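Local coordinates for reticulocyte binding protein (Streptococcus agalactiae COH1, PDB 3FAX) that probably cleaves alpha-1,6 branch linkages in alpha-glucans such as pullulan and glycogen, using a catalytic domain of the alpha-amylase type, at residues D267-E272 / G613-H618; I313-V318 / M384-D389; T704-K709 / Y739-S744. All blocks are in the same frame, centred on the assembly; numbering follows the deposited sequence.

Contact 1. Residues D267-E272 / G613-H618; sequences DAVIYE and GTAFIH
Strands 269-272 and 614-618 run parallel, their axes 4.6 Å apart and 22° from aligned, and pair in the order Val269–Ala615, Ile270–Phe616, Tyr271–Ile617, Glu272–His618. Four backbone hydrogen bonds hold this register. Ala615 N donates to Ala268 O, and Ile270 N returns one to Ala615 O. Ile617 N then donates to Ile270 O, and Glu272 N to Ile617 O, at 2.9 Å. The CA hydrogens of Val269 and Tyr271 also approach Ala615 O and Ile617 O. Because 269-273 and 614-618 are the first and last strands of the eight-stranded parallel barrel of the alpha-amylase catalytic domain, this seam closes it.

Side chains on one face are small or aliphatic apart from Tyr271. Val269 CG2 lies 4.2 Å from Ala615 CB, and Tyr271 CD1 meets Ile617 CG2. Helices 685-702 and 302-308 cover this face. On the other, the Phe616 ring has its CG anti to the backbone N (chi1 -174°) and leans toward the neighbouring strand. There CD1 of Phe616 is 3.8 Å from Ile270 CG2, while CZ of Phe616 comes to 3.4 Å from Glu272 CB. The carboxyl carbon of Glu272 sits in the ring plane at the Phe616 edge, 3.8 Å from CZ, the two planes being 74° apart. Beyond it, Glu272 OE1 approaches His618 CD2 at 3.4 Å, a carbon contact rather than a hydrogen bond. Glu272 OE2 is bonded instead to His573, and Phe616 makes an edge-to-face stack with Phe516.

The strand pairing thus rests on main-chain bonds, while the carboxylate of Glu272 lies against the Phe616 edge and is bonded beyond both segments; the Glu272 side chain is about 10 Å from a bound alpha-D-glucopyranose.

Contact 2. Residues I313-V318 / M384-D389; sequences IQLLPV and MGVILD
Asp389 meets both Leu315 and the Pro317 ring, and buries more surface in this contact than any other residue. Its CB packs 3.2 Å from Leu315 O, whose carbonyl also accepts the hydrogen bond from Asp389 N. With CG anti to the backbone N (chi1 -164°), the side chain runs alongside the proline, pointing the same way: CB of Asp389 is 3.7 Å from Pro317 CD, and CG of Asp389 is 3.8 Å from that same CD. At the tip, OD2 of Asp389 also rests near Pro317 CD but is hydrogen-bonded to Tyr346, and OD1 forms a salt bridge with Arg455, so neither oxygen depends on the facing segment.

Strands 312-315 and 385-390 are the second and third of the parallel (beta/alpha)8 barrel, joined by a beta-alpha-beta crossover through helix 365-381. Asp389 lies near the end of the third strand, in what corresponds by sequence to the first conserved region of the alpha-amylase family.

Upstream, Ile313 N donates to Gly385 O, Ile387 N to Ile313 O and Leu315 N to Ile387 O. Gln314 lays its CG 3.6 Å from Ile387 CG2; these two residues share a face, where both also touch Ile270. On the opposite face Leu315 and Leu388 lie side by side, and Val318 CG2 meets Leu388 CD2 at 3.7 Å, the two side chains nearly perpendicular. A water accepts from Val318 N and lies 2.6 Å from Leu315 O and 2.7 Å from Asp389 O.

Contact 3. Residues T704-K709 / Y739-S744; sequences TDAFRK and YQTIDS
Thr704 and Asp743 stand nearly perpendicular, with the threonine hydroxyl donating to the carboxylate: Thr704 OG1 lies 2.9 Å from Asp743 OD2, approaching 39° out of the carboxylate plane. The same hydroxyl accepts from Ala706 N, which makes 704-706 an ST turn and ties the turn to its partner through one atom.

Asp705 is likewise set almost square to Asp743, their carboxylate planes 69° apart. Asp705 OD1 reaches Asp743 CB at 3.2 Å, and the charged ends stay separate, Asp705 OD1 being 5.1 Å from Asp743 OD2. Asp705 instead takes two weak bonds from the next residue: one from Ser744 N to Asp705 OD1, the other from Ser744 OG to Asp705 OD2.

The 704-709 loop packs against the end of strand 736-742, part of the antiparallel sheet of the C-terminal domain. The contact thus joins the loop after helix 685-702, which packs on barrel strands 269-273 and 614-618, to that sheet. Ala706 CB fits against Thr741 CB at 3.7 Å, and Phe707 CE1 lies 3.9 Å from Thr741 OG1.

Lys709 and Thr741 run alongside each other in opposite senses, and a turn at the end of the lysine chain (chi4 66°) carries Lys709 NZ to Ile742 O at 2.7 Å. The donor sits above that carbonyl's plane. Helix 712-718 lies against Lys709 through Glu714, Ile715 and Glu718.

In the fold
Contacts 1 and 2 are fully buried and belong to the same barrel, as strands 269-273 and 312-315 are neighbours: Tyr271 O and Gln314 N are 2.7 Å apart, a probable hydrogen bond. Contact 1 pairs the first strand with the last, contact 2 the second with the third, and their centres are 12 Å apart. Both rely on parallel main-chain bonding with apolar packing, their acidic side chains being held mainly by residues beyond the pairs. Contact 3, partly buried, joins a loop to the C-terminal sheet through hydroxyl, carboxylate and lysine bonds. A salt bridge, Asp267 OD1 to Arg708 NE at 2.7 Å, connects it with contact 1, whereas contact 2 comes no nearer to contact 3 than about 14 Å between nearest atoms.

Contact 1. Residues D267-E272 / G613-H618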
loop_
_atom_site.group_PDB
_atom_site.type_symbol
_atom_site.label_atom_id
_atom_site.label_comp_id
_atom_site.label_asym_id
_atom_site.label_seq_id
_atom_site.Cartn_x
_atom_site.Cartn_y
_atom_site.Cartn_z
ATOM N N ASP A 267 -6.769 3.847 -17.885
ATOM C CA ASP A 267 -5.912 3.121 -18.837
ATOM C C ASP A 267 -4.809 2.286 -18.165
ATOM O O ASP A 267 -3.953 1.728 -18.852
ATOM C CB ASP A 267 -5.261 4.094 -19.833
ATOM C CG ASP A 267 -6.276 4.853 -20.675
ATOM O OD1 ASP A 267 -7.326 4.278 -21.047
ATOM O OD2 ASP A 267 -6.008 6.032 -20.988
ATOM N N ALA A 268 -4.827 2.195 -16.838
ATOM C CA ALA A 268 -3.764 1.515 -16.100
ATOM C C ALA A 268 -4.097 0.048 -15.846
ATOM O O ALA A 268 -5.183 -0.271 -15.346
ATOM C CB ALA A 268 -3.503 2.231 -14.772
ATOM N N VAL A 269 -3.162 -0.833 -16.202
ATOM C CA VAL A 269 -3.227 -2.248 -15.844
ATOM C C VAL A 269 -2.068 -2.499 -14.900
ATOM O O VAL A 269 -0.926 -2.650 -15.331
ATOM C CB VAL A 269 -3.122 -3.183 -17.083
ATOM C CG1 VAL A 269 -3.136 -4.646 -16.664
ATOM C CG2 VAL A 269 -4.256 -2.912 -18.060
ATOM N N ILE A 270 -2.364 -2.507 -13.605
ATOM C CA ILE A 270 -1.333 -2.605 -12.572
ATOM C C ILE A 270 -0.964 -4.072 -12.295
ATOM O O ILE A 270 -1.826 -4.949 -12.291
ATOM C CB ILE A 270 -1.799 -1.928 -11.259
ATOM C CG1 ILE A 270 -2.132 -0.447 -11.497
ATOM C CG2 ILE A 270 -0.737 -2.060 -10.182
ATOM C CD1 ILE A 270 -2.919 0.203 -10.350
ATOM N N TYR A 271 0.323 -4.319 -12.052
ATOM C CA TYR A 271 0.836 -5.664 -11.782
ATOM C C TYR A 271 1.582 -5.641 -10.460
ATOM O O TYR A 271 2.645 -5.031 -10.372
ATOM C CB TYR A 271 1.774 -6.098 -12.913
ATOM C CG TYR A 271 2.294 -7.519 -12.787
ATOM C CD1 TYR A 271 1.558 -8.599 -13.278
ATOM C CD2 TYR A 271 3.525 -7.782 -12.187
ATOM C CE1 TYR A 271 2.031 -9.902 -13.160
ATOM C CE2 TYR A 271 4.007 -9.081 -12.070
ATOM C CZ TYR A 271 3.258 -10.136 -12.561
ATOM O OH TYR A 271 3.738 -11.425 -12.452
ATOM N N GLU A 272 1.018 -6.284 -9.434
ATOM C CA GLU A 272 1.564 -6.203 -8.068
ATOM C C GLU A 272 2.596 -7.273 -7.820
ATOM O O GLU A 272 2.242 -8.436 -7.711
ATOM C CB GLU A 272 0.467 -6.340 -6.997
ATOM C CG GLU A 272 1.012 -6.269 -5.562
ATOM C CD GLU A 272 -0.012 -6.584 -4.480
ATOM O OE1 GLU A 272 -0.739 -7.595 -4.599
ATOM O OE2 GLU A 272 -0.067 -5.822 -3.492
ATOM N N GLY A 613 -12.872 0.903 -15.075
ATOM C CA GLY A 613 -12.045 1.296 -13.933
ATOM C C GLY A 613 -10.605 0.868 -14.103
ATOM O O GLY A 613 -10.209 0.422 -15.175
ATOM N N THR A 614 -9.810 0.998 -13.047
ATOM C CA THR A 614 -8.404 0.616 -13.132
ATOM C C THR A 614 -8.268 -0.881 -12.923
ATOM O O THR A 614 -8.840 -1.429 -11.981
ATOM C CB THR A 614 -7.542 1.368 -12.111
ATOM O OG1 THR A 614 -7.637 2.770 -12.356
ATOM C CG2 THR A 614 -6.108 0.960 -12.231
ATOM N N ALA A 615 -7.514 -1.537 -13.802
ATOM C CA ALA A 615 -7.362 -2.987 -13.751
ATOM C C ALA A 615 -6.154 -3.349 -12.910
ATOM O O ALA A 615 -5.085 -2.775 -13.085
ATOM C CB ALA A 615 -7.226 -3.567 -15.162
ATOM N N PHE A 616 -6.334 -4.305 -12.005
ATOM C CA PHE A 616 -5.287 -4.718 -11.070
ATOM C C PHE A 616 -5.092 -6.219 -11.153
ATOM O O PHE A 616 -6.064 -6.975 -11.143
ATOM C CB PHE A 616 -5.687 -4.350 -9.644
ATOM C CG PHE A 616 -4.619 -4.612 -8.619
ATOM C CD1 PHE A 616 -3.691 -3.628 -8.291
ATOM C CD2 PHE A 616 -4.546 -5.841 -7.969
ATOM C CE1 PHE A 616 -2.716 -3.869 -7.340
ATOM C CE2 PHE A 616 -3.575 -6.083 -7.016
ATOM C CZ PHE A 616 -2.662 -5.102 -6.701
ATOM N N ILE A 617 -3.837 -6.644 -11.223
ATOM C CA ILE A 617 -3.512 -8.057 -11.349
ATOM C C ILE A 617 -2.428 -8.404 -10.343
ATOM O O ILE A 617 -1.374 -7.769 -10.307
ATOM C CB ILE A 617 -3.082 -8.399 -12.797
ATOM C CG1 ILE A 617 -4.312 -8.342 -13.712
ATOM C CG2 ILE A 617 -2.421 -9.783 -12.872
ATOM C CD1 ILE A 617 -4.043 -8.712 -15.164
ATOM N N HIS A 618 -2.702 -9.396 -9.506
ATOM C CA HIS A 618 -1.719 -9.866 -8.546
ATOM C C HIS A 618 -0.718 -10.701 -9.312
ATOM O O HIS A 618 -1.106 -11.453 -10.188
ATOM C CB HIS A 618 -2.381 -10.696 -7.448
ATOM C CG HIS A 618 -1.407 -11.305 -6.487
ATOM N ND1 HIS A 618 -1.425 -12.641 -6.156
ATOM C CD2 HIS A 618 -0.372 -10.761 -5.802
ATOM C CE1 HIS A 618 -0.455 -12.893 -5.296
ATOM N NE2 HIS A 618 0.204 -11.771 -5.070
#

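Contact 2. Residues I313-V318 / M384-D389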
loop_
_atom_site.group_PDB
_atom_site.type_symbol
_atom_site.label_atom_id
_atom_site.label_comp_id
_atom_site.label_asym_id
_atom_site.label_seq_id
_atom_site.Cartn_x
_atom_site.Cartn_y
_atom_site.Cartn_z
ATOM N N ILE A 313 4.164 -1.719 -12.982
ATOM C CA ILE A 313 4.614 -2.701 -12.019
ATOM C C ILE A 313 4.504 -2.032 -10.651
ATOM O O ILE A 313 5.133 -1.001 -10.400
ATOM C CB ILE A 313 6.052 -3.163 -12.310
ATOM C CG1 ILE A 313 6.112 -3.794 -13.715
ATOM C CG2 ILE A 313 6.531 -4.158 -11.244
ATOM C CD1 ILE A 313 7.490 -4.177 -14.183
ATOM N N GLN A 314 3.661 -2.597 -9.791
ATOM C CA GLN A 314 3.518 -2.108 -8.432
ATOM C C GLN A 314 4.404 -2.956 -7.549
ATOM O O GLN A 314 4.222 -4.172 -7.471
ATOM C CB GLN A 314 2.065 -2.186 -7.953
ATOM C CG GLN A 314 1.847 -1.607 -6.556
ATOM C CD GLN A 314 0.406 -1.689 -6.112
ATOM O OE1 GLN A 314 0.089 -2.341 -5.110
ATOM N NE2 GLN A 314 -0.485 -1.051 -6.870
ATOM N N LEU A 315 5.363 -2.313 -6.890
ATOM C CA LEU A 315 6.280 -3.008 -6.001
ATOM C C LEU A 315 5.843 -2.902 -4.540
ATOM O O LEU A 315 5.657 -1.802 -4.016
ATOM C CB LEU A 315 7.679 -2.427 -6.143
ATOM C CG LEU A 315 8.295 -2.469 -7.546
ATOM C CD1 LEU A 315 9.672 -1.821 -7.507
ATOM C CD2 LEU A 315 8.362 -3.902 -8.076
ATOM N N LEU A 316 5.705 -4.054 -3.888
ATOM C CA LEU A 316 5.526 -4.118 -2.435
ATOM C C LEU A 316 6.607 -3.305 -1.730
ATOM O O LEU A 316 7.666 -3.070 -2.301
ATOM C CB LEU A 316 5.550 -5.574 -1.943
ATOM C CG LEU A 316 4.177 -6.256 -1.895
ATOM C CD1 LEU A 316 3.772 -6.727 -3.290
ATOM C CD2 LEU A 316 4.147 -7.400 -0.874
ATOM N N PRO A 317 6.354 -2.888 -0.476
ATOM C CA PRO A 317 7.203 -1.870 0.158
ATOM C C PRO A 317 8.726 -2.041 -0.040
ATOM O O PRO A 317 9.331 -2.965 0.516
ATOM C CB PRO A 317 6.830 -1.973 1.640
ATOM C CG PRO A 317 5.423 -2.470 1.634
ATOM C CD PRO A 317 5.301 -3.373 0.438
ATOM N N VAL A 318 9.315 -1.131 -0.818
ATOM C CA VAL A 318 10.759 -1.078 -1.041
ATOM C C VAL A 318 11.453 -0.120 -0.072
ATOM O O VAL A 318 12.684 -0.182 0.090
ATOM C CB VAL A 318 11.096 -0.668 -2.505
ATOM C CG1 VAL A 318 10.415 -1.605 -3.470
ATOM C CG2 VAL A 318 10.680 0.777 -2.791
ATOM N N MET A 384 6.774 0.958 -19.769
ATOM C CA MET A 384 5.960 0.710 -18.562
ATOM C C MET A 384 6.259 1.736 -17.451
ATOM O O MET A 384 7.009 2.683 -17.673
ATOM C CB MET A 384 6.230 -0.707 -18.052
ATOM C CG MET A 384 5.715 -1.793 -18.970
ATOM S SD MET A 384 6.267 -3.438 -18.478
ATOM C CE MET A 384 5.496 -3.614 -16.888
ATOM N N GLY A 385 5.663 1.554 -16.266
ATOM C CA GLY A 385 5.895 2.453 -15.123
ATOM C C GLY A 385 6.006 1.727 -13.791
ATOM O O GLY A 385 5.743 0.525 -13.719
ATOM N N VAL A 386 6.402 2.453 -12.740
ATOM C CA VAL A 386 6.413 1.907 -11.376
ATOM C C VAL A 386 5.332 2.532 -10.508
ATOM O O VAL A 386 5.008 3.714 -10.652
ATOM C CB VAL A 386 7.752 2.127 -10.607
ATOM C CG1 VAL A 386 8.632 0.896 -10.678
ATOM C CG2 VAL A 386 8.472 3.380 -11.071
ATOM N N ILE A 387 4.795 1.719 -9.604
ATOM C CA ILE A 387 3.969 2.188 -8.496
ATOM C C ILE A 387 4.612 1.630 -7.231
ATOM O O ILE A 387 4.808 0.418 -7.123
ATOM C CB ILE A 387 2.502 1.675 -8.582
ATOM C CG1 ILE A 387 1.763 2.349 -9.728
ATOM C CG2 ILE A 387 1.743 1.933 -7.262
ATOM C CD1 ILE A 387 0.333 1.874 -9.910
ATOM N N LEU A 388 4.952 2.493 -6.279
ATOM C CA LEU A 388 5.577 2.028 -5.050
ATOM C C LEU A 388 4.509 1.889 -3.960
ATOM O O LEU A 388 3.758 2.826 -3.693
ATOM C CB LEU A 388 6.725 2.962 -4.620
ATOM C CG LEU A 388 7.984 2.982 -5.513
ATOM C CD1 LEU A 388 9.064 3.938 -4.972
ATOM C CD2 LEU A 388 8.577 1.579 -5.704
ATOM N N ASP A 389 4.421 0.698 -3.371
ATOM C CA ASP A 389 3.577 0.478 -2.191
ATOM C C ASP A 389 4.236 1.254 -1.075
ATOM O O ASP A 389 5.437 1.100 -0.854
ATOM C CB ASP A 389 3.516 -1.015 -1.830
ATOM C CG ASP A 389 2.382 -1.359 -0.881
ATOM O OD1 ASP A 389 1.944 -0.503 -0.077
ATOM O OD2 ASP A 389 1.915 -2.516 -0.938
HETATM O O HOH W 1 7.036 -0.033 -2.707
#

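Contact 3. Residues T704-K709 / Y739-S744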
loop_
_atom_site.group_PDB
_atom_site.type_symbol
_atom_site.label_atom_id
_atom_site.label_comp_id
_atom_site.label_asym_id
_atom_site.label_seq_id
_atom_site.Cartn_x
_atom_site.Cartn_y
_atom_site.Cartn_z
ATOM N N THR A 704 -8.544 -1.152 -27.124
ATOM C CA THR A 704 -9.836 -0.496 -27.324
ATOM C C THR A 704 -10.316 0.182 -26.043
ATOM O O THR A 704 -10.275 -0.411 -24.966
ATOM C CB THR A 704 -10.910 -1.513 -27.812
ATOM O OG1 THR A 704 -12.224 -0.953 -27.674
ATOM C CG2 THR A 704 -10.832 -2.821 -27.024
ATOM N N ASP A 705 -10.789 1.419 -26.170
ATOM C CA ASP A 705 -11.282 2.176 -25.021
ATOM C C ASP A 705 -12.719 1.807 -24.635
ATOM O O ASP A 705 -13.345 2.492 -23.827
ATOM C CB ASP A 705 -11.142 3.690 -25.255
ATOM C CG ASP A 705 -12.024 4.211 -26.383
ATOM O OD1 ASP A 705 -13.208 3.812 -26.483
ATOM O OD2 ASP A 705 -11.524 5.049 -27.162
ATOM N N ALA A 706 -13.243 0.724 -25.204
ATOM C CA ALA A 706 -14.518 0.172 -24.756
ATOM C C ALA A 706 -14.421 -0.290 -23.303
ATOM O O ALA A 706 -15.397 -0.222 -22.562
ATOM C CB ALA A 706 -14.942 -0.983 -25.643
ATOM N N PHE A 707 -13.236 -0.750 -22.905
ATOM C CA PHE A 707 -13.010 -1.266 -21.558
ATOM C C PHE A 707 -12.328 -0.259 -20.629
ATOM O O PHE A 707 -12.153 -0.532 -19.443
ATOM C CB PHE A 707 -12.187 -2.547 -21.645
ATOM C CG PHE A 707 -12.832 -3.607 -22.482
ATOM C CD1 PHE A 707 -14.049 -4.148 -22.104
ATOM C CD2 PHE A 707 -12.240 -4.048 -23.655
ATOM C CE1 PHE A 707 -14.662 -5.112 -22.874
ATOM C CE2 PHE A 707 -12.849 -5.017 -24.429
ATOM C CZ PHE A 707 -14.060 -5.552 -24.035
ATOM N N ARG A 708 -11.970 0.904 -21.177
ATOM C CA ARG A 708 -11.257 1.940 -20.444
ATOM C C ARG A 708 -11.955 3.287 -20.632
ATOM O O ARG A 708 -11.330 4.277 -21.023
ATOM C CB ARG A 708 -9.811 2.032 -20.938
ATOM C CG ARG A 708 -9.214 0.719 -21.406
ATOM C CD ARG A 708 -7.722 0.851 -21.644
ATOM N NE ARG A 708 -7.390 2.013 -22.469
ATOM C CZ ARG A 708 -7.373 2.033 -23.799
ATOM N NH1 ARG A 708 -7.669 0.953 -24.508
ATOM N NH2 ARG A 708 -7.049 3.155 -24.425
ATOM N N LYS A 709 -13.256 3.322 -20.355
ATOM C CA LYS A 709 -14.030 4.553 -20.498
ATOM C C LYS A 709 -13.707 5.546 -19.384
ATOM O O LYS A 709 -13.082 5.183 -18.395
ATOM C CB LYS A 709 -15.525 4.247 -20.549
ATOM C CG LYS A 709 -15.918 3.443 -21.787
ATOM C CD LYS A 709 -17.333 3.754 -22.261
ATOM C CE LYS A 709 -17.519 3.393 -23.733
ATOM N NZ LYS A 709 -17.411 1.927 -23.953
ATOM N N TYR A 739 -22.415 -8.732 -21.466
ATOM C CA TYR A 739 -22.576 -7.293 -21.606
ATOM C C TYR A 739 -21.918 -6.780 -22.881
ATOM O O TYR A 739 -20.924 -7.336 -23.332
ATOM C CB TYR A 739 -21.999 -6.574 -20.373
ATOM C CG TYR A 739 -20.641 -7.074 -19.900
ATOM C CD1 TYR A 739 -19.458 -6.489 -20.356
ATOM C CD2 TYR A 739 -20.541 -8.119 -18.987
ATOM C CE1 TYR A 739 -18.215 -6.935 -19.918
ATOM C CE2 TYR A 739 -19.299 -8.578 -18.550
ATOM C CZ TYR A 739 -18.140 -7.980 -19.010
ATOM O OH TYR A 739 -16.915 -8.435 -18.567
ATOM N N GLN A 740 -22.491 -5.723 -23.456
ATOM C CA GLN A 740 -21.941 -5.076 -24.653
ATOM C C GLN A 740 -21.237 -3.783 -24.309
ATOM O O GLN A 740 -21.664 -3.068 -23.409
ATOM C CB GLN A 740 -23.043 -4.741 -25.658
ATOM C CG GLN A 740 -22.996 -5.565 -26.930
ATOM C CD GLN A 740 -23.719 -4.906 -28.095
ATOM O OE1 GLN A 740 -24.282 -3.818 -27.969
ATOM N NE2 GLN A 740 -23.695 -5.568 -29.242
ATOM N N THR A 741 -20.172 -3.481 -25.046
ATOM C CA THR A 741 -19.537 -2.167 -24.988
ATOM C C THR A 741 -19.282 -1.661 -26.397
ATOM O O THR A 741 -19.362 -2.423 -27.358
ATOM C CB THR A 741 -18.190 -2.188 -24.234
ATOM O OG1 THR A 741 -18.085 -3.376 -23.452
ATOM C CG2 THR A 741 -18.076 -0.983 -23.329
ATOM N N ILE A 742 -18.973 -0.369 -26.501
ATOM C CA ILE A 742 -18.629 0.274 -27.775
ATOM C C ILE A 742 -17.470 1.235 -27.559
ATOM O O ILE A 742 -17.544 2.099 -26.686
ATOM C CB ILE A 742 -19.799 1.111 -28.347
ATOM C CG1 ILE A 742 -21.136 0.368 -28.230
ATOM C CG2 ILE A 742 -19.519 1.478 -29.802
ATOM C CD1 ILE A 742 -22.298 1.070 -28.942
ATOM N N ASP A 743 -16.402 1.096 -28.342
ATOM C CA ASP A 743 -15.336 2.101 -28.321
ATOM C C ASP A 743 -15.651 3.216 -29.317
ATOM O O ASP A 743 -16.672 3.160 -30.002
ATOM C CB ASP A 743 -13.946 1.474 -28.546
ATOM C CG ASP A 743 -13.755 0.888 -29.934
ATOM O OD1 ASP A 743 -14.685 0.956 -30.762
ATOM O OD2 ASP A 743 -12.654 0.351 -30.192
ATOM N N SER A 744 -14.795 4.232 -29.372
ATOM C CA SER A 744 -15.019 5.395 -30.234
ATOM C C SER A 744 -14.209 5.288 -31.516
ATOM O O SER A 744 -14.661 4.699 -32.491
ATOM C CB SER A 744 -14.643 6.672 -29.489
ATOM O OG SER A 744 -13.389 6.519 -28.851
#